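Major extracellular endoglucanase (Xanthomonas campestris pv. campestris, PDB 4TUF) hydrolyses internal beta-1,4-glucosidic linkages in cellulose, lichenin and cereal beta-D-glucans through its family 5 glycoside hydrolase catalytic domain. Local coordinates at residues A[47-52]-A[102-107]. Numbering follows the deposited sequence.
Sequences VQMQGL and RGMYVL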
ATOM      1  N   VAL A  47       2.972 -15.223  12.154  1.00 47.31           N
ATOM      2  CA  VAL A  47       3.867 -15.292  13.302  1.00 44.97           C
ATOM      3  C   VAL A  47       5.299 -14.982  12.887  1.00 48.07           C
ATOM      4  O   VAL A  47       6.034 -14.303  13.607  1.00 54.22           O
ATOM      5  CB  VAL A  47       3.805 -16.690  13.970  1.00 44.87           C
ATOM      6  CG1 VAL A  47       5.033 -16.951  14.832  1.00 48.54           C
ATOM      7  CG2 VAL A  47       2.532 -16.833  14.786  1.00 45.14           C
ATOM      8  N   GLN A  48       5.682 -15.460  11.705  1.00 49.47           N
ATOM      9  CA  GLN A  48       7.041 -15.273  11.217  1.00 49.54           C
ATOM     10  C   GLN A  48       7.329 -13.829  10.825  1.00 48.42           C
ATOM     11  O   GLN A  48       8.409 -13.314  11.098  1.00 56.11           O
ATOM     12  CB  GLN A  48       7.321 -16.176  10.019  1.00 43.43           C
ATOM     13  CG  GLN A  48       8.782 -16.163   9.618  1.00 45.54           C
ATOM     14  CD  GLN A  48       9.075 -17.026   8.419  1.00 46.52           C
ATOM     15  OE1 GLN A  48       8.174 -17.376   7.654  1.00 44.19           O
ATOM     16  NE2 GLN A  48      10.349 -17.379   8.243  1.00 47.31           N
ATOM     17  N   MET A  49       6.367 -13.178  10.181  1.00 41.43           N
ATOM     18  CA  MET A  49       6.616 -11.842   9.669  1.00 46.53           C
ATOM     19  C   MET A  49       6.633 -10.830  10.811  1.00 48.34           C
ATOM     20  O   MET A  49       7.268  -9.784  10.703  1.00 54.44           O
ATOM     21  CB  MET A  49       5.588 -11.459   8.590  1.00 47.59           C
ATOM     22  CG  MET A  49       4.217 -11.045   9.067  1.00 50.57           C
ATOM     23  SD  MET A  49       3.173 -10.562   7.669  1.00 55.69           S
ATOM     24  CE  MET A  49       2.595 -12.150   7.076  1.00 33.74           C
ATOM     25  N   GLN A  50       5.970 -11.144  11.916  1.00 48.03           N
ATOM     26  CA  GLN A  50       6.050 -10.263  13.072  1.00 48.42           C
ATOM     27  C   GLN A  50       7.405 -10.428  13.742  1.00 51.31           C
ATOM     28  O   GLN A  50       7.978  -9.461  14.247  1.00 51.07           O
ATOM     29  CB  GLN A  50       4.925 -10.536  14.072  1.00 40.63           C
ATOM     30  CG  GLN A  50       4.897  -9.538  15.219  1.00 41.54           C
ATOM     31  CD  GLN A  50       3.749  -9.763  16.180  1.00 47.87           C
ATOM     32  OE1 GLN A  50       3.519 -10.879  16.651  1.00 44.80           O
ATOM     33  NE2 GLN A  50       3.019  -8.696  16.479  1.00 51.50           N
ATOM     34  N   GLY A  51       7.916 -11.657  13.733  1.00 51.88           N
ATOM     35  CA  GLY A  51       9.194 -11.972  14.345  1.00 50.73           C
ATOM     36  C   GLY A  51      10.384 -11.322  13.663  1.00 50.50           C
ATOM     37  O   GLY A  51      11.430 -11.134  14.283  1.00 49.68           O
ATOM     38  N   LEU A  52      10.232 -10.981  12.388  1.00 44.92           N
ATOM     39  CA  LEU A  52      11.310 -10.349  11.637  1.00 45.36           C
ATOM     40  C   LEU A  52      11.413  -8.874  11.986  1.00 46.48           C
ATOM     41  O   LEU A  52      12.430  -8.230  11.720  1.00 46.15           O
ATOM     42  CB  LEU A  52      11.099 -10.513  10.135  1.00 43.84           C
ATOM     43  CG  LEU A  52      11.152 -11.939   9.591  1.00 44.40           C
ATOM     44  CD1 LEU A  52      10.618 -11.965   8.171  1.00 42.72           C
ATOM     45  CD2 LEU A  52      12.565 -12.490   9.646  1.00 46.96           C
ATOM     46  N   ARG A 102      -2.400 -10.210  17.493  1.00 43.96           N
ATOM     47  CA  ARG A 102      -0.950 -10.138  17.637  1.00 47.67           C
ATOM     48  C   ARG A 102      -0.451  -8.705  17.807  1.00 49.82           C
ATOM     49  O   ARG A 102       0.725  -8.479  18.112  1.00 49.51           O
ATOM     50  CB  ARG A 102      -0.262 -10.783  16.437  1.00 44.43           C
ATOM     51  CG  ARG A 102      -0.526 -12.265  16.312  1.00 48.66           C
ATOM     52  CD  ARG A 102       0.612 -12.944  15.597  1.00 57.55           C
ATOM     53  NE  ARG A 102       1.837 -12.880  16.384  1.00 63.52           N
ATOM     54  CZ  ARG A 102       2.193 -13.795  17.276  1.00 64.73           C
ATOM     55  NH1 ARG A 102       1.414 -14.846  17.489  1.00 64.12           N
ATOM     56  NH2 ARG A 102       3.325 -13.662  17.953  1.00 67.07           N
ATOM     57  N   GLY A 103      -1.345  -7.740  17.609  1.00 44.98           N
ATOM     58  CA  GLY A 103      -1.006  -6.342  17.785  1.00 40.59           C
ATOM     59  C   GLY A 103      -0.327  -5.773  16.558  1.00 46.07           C
ATOM     60  O   GLY A 103       0.559  -4.927  16.662  1.00 51.77           O
ATOM     61  N   MET A 104      -0.752  -6.241  15.390  1.00 37.17           N
ATOM     62  CA  MET A 104      -0.192  -5.783  14.127  1.00 38.59           C
ATOM     63  C   MET A 104      -1.181  -4.859  13.423  1.00 41.10           C
ATOM     64  O   MET A 104      -2.346  -5.214  13.242  1.00 40.11           O
ATOM     65  CB  MET A 104       0.171  -6.979  13.234  1.00 35.77           C
ATOM     66  CG  MET A 104       1.237  -7.895  13.838  1.00 43.38           C
ATOM     67  SD  MET A 104       1.685  -9.331  12.838  1.00 51.25           S
ATOM     68  CE  MET A 104       2.242  -8.536  11.326  1.00 44.68           C
ATOM     69  N   TYR A 105      -0.712  -3.673  13.035  1.00 40.89           N
ATOM     70  CA  TYR A 105      -1.552  -2.686  12.367  1.00 31.76           C
ATOM     71  C   TYR A 105      -1.891  -3.151  10.960  1.00 38.66           C
ATOM     72  O   TYR A 105      -1.057  -3.745  10.279  1.00 45.16           O
ATOM     73  CB  TYR A 105      -0.859  -1.321  12.325  1.00 31.87           C
ATOM     74  CG  TYR A 105      -0.559  -0.747  13.690  1.00 36.41           C
ATOM     75  CD1 TYR A 105      -1.556  -0.143  14.445  1.00 37.11           C
ATOM     76  CD2 TYR A 105       0.722  -0.811  14.228  1.00 38.35           C
ATOM     77  CE1 TYR A 105      -1.290   0.384  15.700  1.00 43.57           C
ATOM     78  CE2 TYR A 105       0.998  -0.291  15.486  1.00 44.13           C
ATOM     79  CZ  TYR A 105      -0.013   0.306  16.216  1.00 48.46           C
ATOM     80  OH  TYR A 105       0.251   0.823  17.465  1.00 52.37           O
ATOM     81  N   VAL A 106      -3.118  -2.883  10.524  1.00 31.01           N
ATOM     82  CA  VAL A 106      -3.553  -3.312   9.199  1.00 31.25           C
ATOM     83  C   VAL A 106      -4.115  -2.153   8.372  1.00 33.88           C
ATOM     84  O   VAL A 106      -5.079  -1.502   8.772  1.00 35.50           O
ATOM     85  CB  VAL A 106      -4.622  -4.426   9.300  1.00 31.93           C
ATOM     86  CG1 VAL A 106      -5.147  -4.797   7.926  1.00 27.04           C
ATOM     87  CG2 VAL A 106      -4.052  -5.639   9.993  1.00 30.31           C
ATOM     88  N   LEU A 107      -3.504  -1.899   7.220  1.00 32.73           N
ATOM     89  CA  LEU A 107      -4.019  -0.922   6.272  1.00 29.92           C
ATOM     90  C   LEU A 107      -4.663  -1.663   5.102  1.00 32.63           C
ATOM     91  O   LEU A 107      -3.971  -2.254   4.275  1.00 38.29           O
ATOM     92  CB  LEU A 107      -2.903   0.014   5.778  1.00 31.19           C
ATOM     93  CG  LEU A 107      -3.293   1.204   4.872  1.00 32.17           C
ATOM     94  CD1 LEU A 107      -4.213   2.190   5.587  1.00 26.33           C
ATOM     95  CD2 LEU A 107      -2.066   1.939   4.334  1.00 27.75           C
TER
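In the outer layer of a TIM barrel, Q50 on helix 42-51 reaches across to R102, near the end of the neighbouring helix 88-102, and to M104, just before strand 105-110. Glutamine suits this place because its amide can both accept and donate. OE1 of Q50 takes the bond from NE of R102 at 2.6 Å, lying near the guanidinium plane at its edge, and a weak second one from NH2 of the same arginine. NE2 of Q50 in turn donates to the backbone O of R102 at 2.8 Å, an almost straight bond (165°). With CG anti to the backbone N (chi1 -174°) and the chain extended beyond it, Q50 carries its amide well off the helix. With both ends bonded, the amide is probably held in one rotation, its plane 69° from the guanidinium. V47, a turn earlier, lays CG2 over one guanidinium face, 3.5 Å from NH1 of R102.

Beside this polar bridge, M104 brings SD to 3.7 Å from CB of Q50, while its flexible chain, bent at chi3, carries CE to 3.9 Å from CG of M49. Both methionines also touch V57 of strand 56-61, and M104 meets F99. G103, with positive phi, closes helix 88-102 in a Schellman motif and turns the chain into the strand, the alpha-to-beta loop typical of a (beta/alpha)8 barrel.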